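Local structure of phenol hydroxylase component phL (Pseudomonas stutzeri, 3U52) at residues 187-192 with 197-202; 115-120 with 182-187. The protein probably serves as the smaller, beta-type subunit of the hydroxylase component of a multicomponent phenol hydroxylase, packing against partner chains in the oxygenase assembly. All coordinates share one frame; numbering follows the deposited sequence.

Interaction 1 (187-192 with 197-202)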
loop_
_atom_site.group_PDB
_atom_site.type_symbol
_atom_site.label_atom_id
_atom_site.label_comp_id
_atom_site.label_asym_id
_atom_site.label_seq_id
_atom_site.Cartn_x
_atom_site.Cartn_y
_atom_site.Cartn_z
ATOM N N ALA D 187 -30.717 -0.149 35.779
ATOM C CA ALA D 187 -31.769 0.061 36.755
ATOM C C ALA D 187 -31.772 1.505 37.232
ATOM O O ALA D 187 -32.840 2.060 37.393
ATOM C CB ALA D 187 -31.648 -0.919 37.908
ATOM N N TYR D 188 -30.603 2.145 37.393
ATOM C CA TYR D 188 -30.558 3.607 37.694
ATOM C C TYR D 188 -31.210 4.475 36.577
ATOM O O TYR D 188 -32.033 5.343 36.839
ATOM C CB TYR D 188 -29.116 4.097 37.986
ATOM C CG TYR D 188 -28.458 3.436 39.178
ATOM C CD1 TYR D 188 -27.222 2.814 39.067
ATOM C CD2 TYR D 188 -29.095 3.419 40.418
ATOM C CE1 TYR D 188 -26.619 2.197 40.159
ATOM C CE2 TYR D 188 -28.520 2.813 41.517
ATOM C CZ TYR D 188 -27.284 2.189 41.375
ATOM O OH TYR D 188 -26.740 1.574 42.470
ATOM N N TRP D 189 -30.818 4.225 35.331
ATOM C CA TRP D 189 -31.378 4.892 34.156
ATOM C C TRP D 189 -32.907 4.814 34.143
ATOM O O TRP D 189 -33.571 5.839 33.898
ATOM C CB TRP D 189 -30.787 4.259 32.892
ATOM C CG TRP D 189 -31.297 4.725 31.622
ATOM C CD1 TRP D 189 -32.072 4.009 30.739
ATOM C CD2 TRP D 189 -31.080 6.003 31.031
ATOM N NE1 TRP D 189 -32.351 4.782 29.626
ATOM C CE2 TRP D 189 -31.764 6.013 29.790
ATOM C CE3 TRP D 189 -30.372 7.162 31.432
ATOM C CZ2 TRP D 189 -31.721 7.109 28.922
ATOM C CZ3 TRP D 189 -30.365 8.271 30.569
ATOM C CH2 TRP D 189 -31.053 8.244 29.351
ATOM N N MET D 190 -33.440 3.636 34.419
ATOM C CA MET D 190 -34.889 3.358 34.299
ATOM C C MET D 190 -35.719 3.868 35.507
ATOM O O MET D 190 -36.837 4.391 35.326
ATOM C CB MET D 190 -35.159 1.874 34.110
ATOM C CG MET D 190 -34.720 1.270 32.747
ATOM S SD MET D 190 -35.426 2.088 31.319
ATOM C CE MET D 190 -37.125 1.471 31.334
ATOM N N ASP D 191 -35.150 3.744 36.701
ATOM C CA ASP D 191 -35.888 3.965 37.964
ATOM C C ASP D 191 -35.364 5.025 38.934
ATOM O O ASP D 191 -36.111 5.463 39.791
ATOM C CB ASP D 191 -36.032 2.646 38.706
ATOM C CG ASP D 191 -36.783 1.600 37.895
ATOM O OD1 ASP D 191 -37.768 1.945 37.184
ATOM O OD2 ASP D 191 -36.380 0.415 37.954
ATOM N N ASP D 192 -34.091 5.427 38.842
ATOM C CA ASP D 192 -33.590 6.484 39.725
ATOM C C ASP D 192 -34.128 7.828 39.260
ATOM O O ASP D 192 -33.974 8.208 38.101
ATOM C CB ASP D 192 -32.054 6.521 39.777
ATOM C CG ASP D 192 -31.516 7.472 40.859
ATOM O OD1 ASP D 192 -32.068 8.578 41.070
ATOM O OD2 ASP D 192 -30.523 7.108 41.517
ATOM N N PRO D 197 -35.261 13.104 34.229
ATOM C CA PRO D 197 -35.303 14.231 33.296
ATOM C C PRO D 197 -34.449 13.965 32.031
ATOM O O PRO D 197 -34.835 14.353 30.916
ATOM C CB PRO D 197 -34.708 15.369 34.104
ATOM C CG PRO D 197 -35.089 15.011 35.561
ATOM C CD PRO D 197 -34.834 13.521 35.571
ATOM N N MET D 198 -33.318 13.297 32.206
ATOM C CA MET D 198 -32.468 13.017 31.017
ATOM C C MET D 198 -33.139 12.002 30.121
ATOM O O MET D 198 -33.215 12.178 28.916
ATOM C CB MET D 198 -31.084 12.580 31.416
ATOM C CG MET D 198 -30.207 12.170 30.205
ATOM S SD MET D 198 -29.688 13.590 29.189
ATOM C CE MET D 198 -28.251 14.134 30.100
ATOM N N ARG D 199 -33.664 10.936 30.723
ATOM C CA ARG D 199 -34.239 9.877 29.954
ATOM C C ARG D 199 -35.455 10.372 29.162
ATOM O O ARG D 199 -35.624 10.013 27.992
ATOM C CB ARG D 199 -34.612 8.777 30.900
ATOM C CG ARG D 199 -34.847 7.526 30.234
ATOM C CD ARG D 199 -35.219 6.499 31.273
ATOM N NE ARG D 199 -36.268 5.904 30.566
ATOM C CZ ARG D 199 -37.364 5.394 31.034
ATOM N NH1 ARG D 199 -37.653 5.299 32.331
ATOM N NH2 ARG D 199 -38.153 4.973 30.099
ATOM N N LYS D 200 -36.299 11.192 29.811
ATOM C CA LYS D 200 -37.431 11.836 29.146
ATOM C C LYS D 200 -36.976 12.746 28.001
ATOM O O LYS D 200 -37.585 12.748 26.923
ATOM C CB LYS D 200 -38.287 12.676 30.145
ATOM C CG LYS D 200 -39.453 13.445 29.402
ATOM C CD LYS D 200 -40.414 14.152 30.369
ATOM C CE LYS D 200 -41.379 15.097 29.658
ATOM N NZ LYS D 200 -42.016 14.491 28.439
ATOM N N LEU D 201 -35.931 13.543 28.237
ATOM C CA LEU D 201 -35.413 14.416 27.187
ATOM C C LEU D 201 -34.904 13.573 25.995
ATOM O O LEU D 201 -35.231 13.879 24.821
ATOM C CB LEU D 201 -34.300 15.332 27.702
ATOM C CG LEU D 201 -33.399 15.984 26.636
ATOM C CD1 LEU D 201 -34.228 16.902 25.708
ATOM C CD2 LEU D 201 -32.233 16.714 27.280
ATOM N N VAL D 202 -34.083 12.545 26.272
ATOM C CA VAL D 202 -33.621 11.663 25.179
ATOM C C VAL D 202 -34.775 11.034 24.403
ATOM O O VAL D 202 -34.799 11.067 23.163
ATOM C CB VAL D 202 -32.618 10.553 25.667
ATOM C CG1 VAL D 202 -32.406 9.552 24.571
ATOM C CG2 VAL D 202 -31.321 11.186 26.170
#
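The aliphatic arm of R199 lies over one face of the W189 indole. Its CG sits 3.3 Å above the ring plane, displaced toward the rim, and 3.4 Å from W189 CZ2; R199 CD stands over the five-membered ring, 16° off the normal and 3.8 Å from its centroid, a CH-pi contact. W189 reaches across because its CG is anti to the backbone N (chi1 176°), and its benzo edge meets M198, with CZ3 3.9 Å from M198 CG. V202 CG2 also lies near the ring plane, 4.3 Å from W189 CH2. The arginine bends at its CG-CD bond, and its guanidinium plane is 49° from the indole plane. R199 CZ is 5.7 Å from the five-ring centroid, at most a weak cation-pi attraction. M190 takes the guanidinium instead: its side chain, bent at chi2 and chi3, sets SD over the centre of one face, 3.8 Å from R199 CZ. R199 is thus held by two neighbours of one helix, W189 against its methylenes and M190 against its guanidinium. E203 engages R199 through a salt bridge, and H128 stacks on W189. The chemistry implies that R199 combines apolar packing with polar bonds, one of them to a polar side chain of another protein's chain, which W189, M190 and V202 also reach.

Interaction 2 (115-120 with 182-187); sequences TQKQLL and LDESKA
S185 and L120 meet where the two helices come nearest, their CA atoms 5.0 Å apart. The S185 hydroxyl gives a hydrogen bond to the backbone carbonyl of L120, with OG 2.5 Å from O, a short separation. OG approaches in the carbonyl plane on a lone pair, at a C=O...donor angle of 142°. With chi1 at -165°, OG is anti to its own backbone N, which turns it across the interface. Both residues are buried, and the small serine side chain is consistent with so close a backbone approach. Next to this bond, L120 CD1 packs against the carboxylate of E184, 3.5 Å from CD, the two side chains crossing at about a right angle.

The outer side is looser and only partly buried. E184 extends from its helix, and K117, bent at chi2, crosses it almost perpendicularly. The aliphatic part of the lysine makes the nearer approach: K117 CG is 3.2 Å from E184 OE2, whereas K117 NZ is 3.6 Å from E184 OE1, a long salt bridge. The ion pair thus probably adds electrostatic attraction without a tight, directed grip. E184 OE2 has a firmer partner in the hydroxyl of Y188, one turn later on the same helix, and this bond helps hold the carboxylate in position.

The axes of the two segments approach to 9.9 Å and cross at -59°, so segment 115-120 crosses segment 182-187 obliquely. L120 also touches A181 and Y188 of helix 180-191, and S185 packs on V124 and P125 in the turn leading to helix 126-143. On the flanks, L119 touches I174 and L182 touches A171 and L172, all on helix 147-175, tying both partners to this long helix in an all-helical surrounding.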
loop_
_atom_site.group_PDB
_atom_site.type_symbol
_atom_site.label_atom_id
_atom_site.label_comp_id
_atom_site.label_asym_id
_atom_site.label_seq_id
_atom_site.Cartn_x
_atom_site.Cartn_y
_atom_site.Cartn_z
ATOM N N THR D 115 -17.529 3.638 45.924
ATOM C CA THR D 115 -16.964 4.362 44.793
ATOM C C THR D 115 -17.394 3.732 43.463
ATOM O O THR D 115 -17.707 4.442 42.510
ATOM C CB THR D 115 -15.449 4.381 44.889
ATOM O OG1 THR D 115 -15.078 4.918 46.163
ATOM C CG2 THR D 115 -14.843 5.207 43.800
ATOM N N GLN D 116 -17.425 2.405 43.405
ATOM C CA GLN D 116 -17.922 1.722 42.222
ATOM C C GLN D 116 -19.391 2.034 41.907
ATOM O O GLN D 116 -19.765 2.147 40.732
ATOM C CB GLN D 116 -17.753 0.224 42.368
ATOM C CG GLN D 116 -16.315 -0.267 42.412
ATOM C CD GLN D 116 -16.241 -1.756 42.680
ATOM O OE1 GLN D 116 -17.240 -2.383 42.994
ATOM N NE2 GLN D 116 -15.060 -2.334 42.527
ATOM N N LYS D 117 -20.223 2.172 42.952
ATOM C CA LYS D 117 -21.643 2.475 42.742
ATOM C C LYS D 117 -21.830 3.877 42.211
ATOM O O LYS D 117 -22.664 4.096 41.355
ATOM C CB LYS D 117 -22.478 2.218 43.995
ATOM C CG LYS D 117 -22.992 0.744 44.110
ATOM C CD LYS D 117 -21.880 -0.338 43.856
ATOM C CE LYS D 117 -22.414 -1.775 43.872
ATOM N NZ LYS D 117 -21.476 -2.673 43.118
ATOM N N GLN D 118 -21.022 4.816 42.699
ATOM C CA GLN D 118 -20.985 6.174 42.164
ATOM C C GLN D 118 -20.676 6.188 40.665
ATOM O O GLN D 118 -21.205 7.019 39.953
ATOM C CB GLN D 118 -19.949 7.051 42.881
ATOM C CG GLN D 118 -20.351 7.528 44.292
ATOM C CD GLN D 118 -19.297 8.469 44.924
ATOM O OE1 GLN D 118 -18.181 8.051 45.231
ATOM N NE2 GLN D 118 -19.664 9.736 45.121
ATOM N N LEU D 119 -19.808 5.301 40.189
ATOM C CA LEU D 119 -19.551 5.225 38.736
ATOM C C LEU D 119 -20.714 4.629 37.979
ATOM O O LEU D 119 -21.072 5.104 36.903
ATOM C CB LEU D 119 -18.293 4.422 38.448
ATOM C CG LEU D 119 -16.976 5.002 38.970
ATOM C CD1 LEU D 119 -15.841 4.086 38.598
ATOM C CD2 LEU D 119 -16.714 6.431 38.453
ATOM N N LEU D 120 -21.296 3.579 38.544
ATOM C CA LEU D 120 -22.445 2.923 37.937
ATOM C C LEU D 120 -23.654 3.852 37.879
ATOM O O LEU D 120 -24.546 3.690 37.030
ATOM C CB LEU D 120 -22.793 1.665 38.712
ATOM C CG LEU D 120 -21.736 0.573 38.652
ATOM C CD1 LEU D 120 -22.255 -0.730 39.289
ATOM C CD2 LEU D 120 -21.291 0.375 37.178
ATOM N N LEU D 182 -23.735 -3.839 34.606
ATOM C CA LEU D 182 -24.511 -3.206 33.548
ATOM C C LEU D 182 -26.008 -3.281 33.861
ATOM O O LEU D 182 -26.765 -2.333 33.612
ATOM C CB LEU D 182 -24.232 -3.883 32.230
ATOM C CG LEU D 182 -23.374 -3.203 31.166
ATOM C CD1 LEU D 182 -22.817 -1.828 31.460
ATOM C CD2 LEU D 182 -22.360 -4.138 30.606
ATOM N N ASP D 183 -26.420 -4.414 34.414
ATOM C CA ASP D 183 -27.794 -4.577 34.950
ATOM C C ASP D 183 -28.111 -3.504 35.998
ATOM O O ASP D 183 -29.154 -2.859 35.954
ATOM C CB ASP D 183 -27.967 -5.980 35.556
ATOM C CG ASP D 183 -27.897 -7.097 34.518
ATOM O OD1 ASP D 183 -27.867 -6.829 33.285
ATOM O OD2 ASP D 183 -27.916 -8.294 34.920
ATOM N N GLU D 184 -27.192 -3.309 36.935
ATOM C CA GLU D 184 -27.381 -2.376 38.028
ATOM C C GLU D 184 -27.524 -0.947 37.522
ATOM O O GLU D 184 -28.414 -0.216 37.962
ATOM C CB GLU D 184 -26.211 -2.499 39.005
ATOM C CG GLU D 184 -26.175 -1.424 40.072
ATOM C CD GLU D 184 -25.095 -1.654 41.131
ATOM O OE1 GLU D 184 -24.511 -2.765 41.173
ATOM O OE2 GLU D 184 -24.829 -0.710 41.912
ATOM N N SER D 185 -26.627 -0.556 36.611
ATOM C CA SER D 185 -26.573 0.790 36.057
ATOM C C SER D 185 -27.785 1.065 35.210
ATOM O O SER D 185 -28.309 2.145 35.262
ATOM C CB SER D 185 -25.311 0.973 35.217
ATOM O OG SER D 185 -25.099 2.338 34.970
ATOM N N LYS D 186 -28.237 0.092 34.432
ATOM C CA LYS D 186 -29.483 0.255 33.699
ATOM C C LYS D 186 -30.688 0.500 34.624
ATOM O O LYS D 186 -31.544 1.284 34.289
ATOM C CB LYS D 186 -29.775 -0.912 32.797
ATOM C CG LYS D 186 -30.839 -0.598 31.742
ATOM C CD LYS D 186 -30.525 -1.471 30.561
ATOM C CE LYS D 186 -31.515 -1.340 29.436
ATOM N NZ LYS D 186 -31.294 -2.534 28.525
ATOM N N ALA D 187 -30.717 -0.149 35.779
ATOM C CA ALA D 187 -31.769 0.061 36.755
ATOM C C ALA D 187 -31.772 1.505 37.232
ATOM O O ALA D 187 -32.840 2.060 37.393
ATOM C CB ALA D 187 -31.648 -0.919 37.908
#

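Helix 180-191 is common to both contacts: its 182-187 part meets helix 113-122 in interaction 2, and its C-terminal end meets helix 196-205 in interaction 1, with A187 shared. The centres lie 13 Å apart, on the same side of the chain's centre. Y188, in the 187-192 segment, touches interaction 2, its CD1 3.5 Å from L120 O. Along the chain they run in series: interaction 2 joins segments 62 residues apart, then interaction 1 closes a short turn between consecutive helices. Helix 180-191 thus links an earlier helix to the next one within the hydroxylase fold, and residues near both contacts also touch another protein's chain.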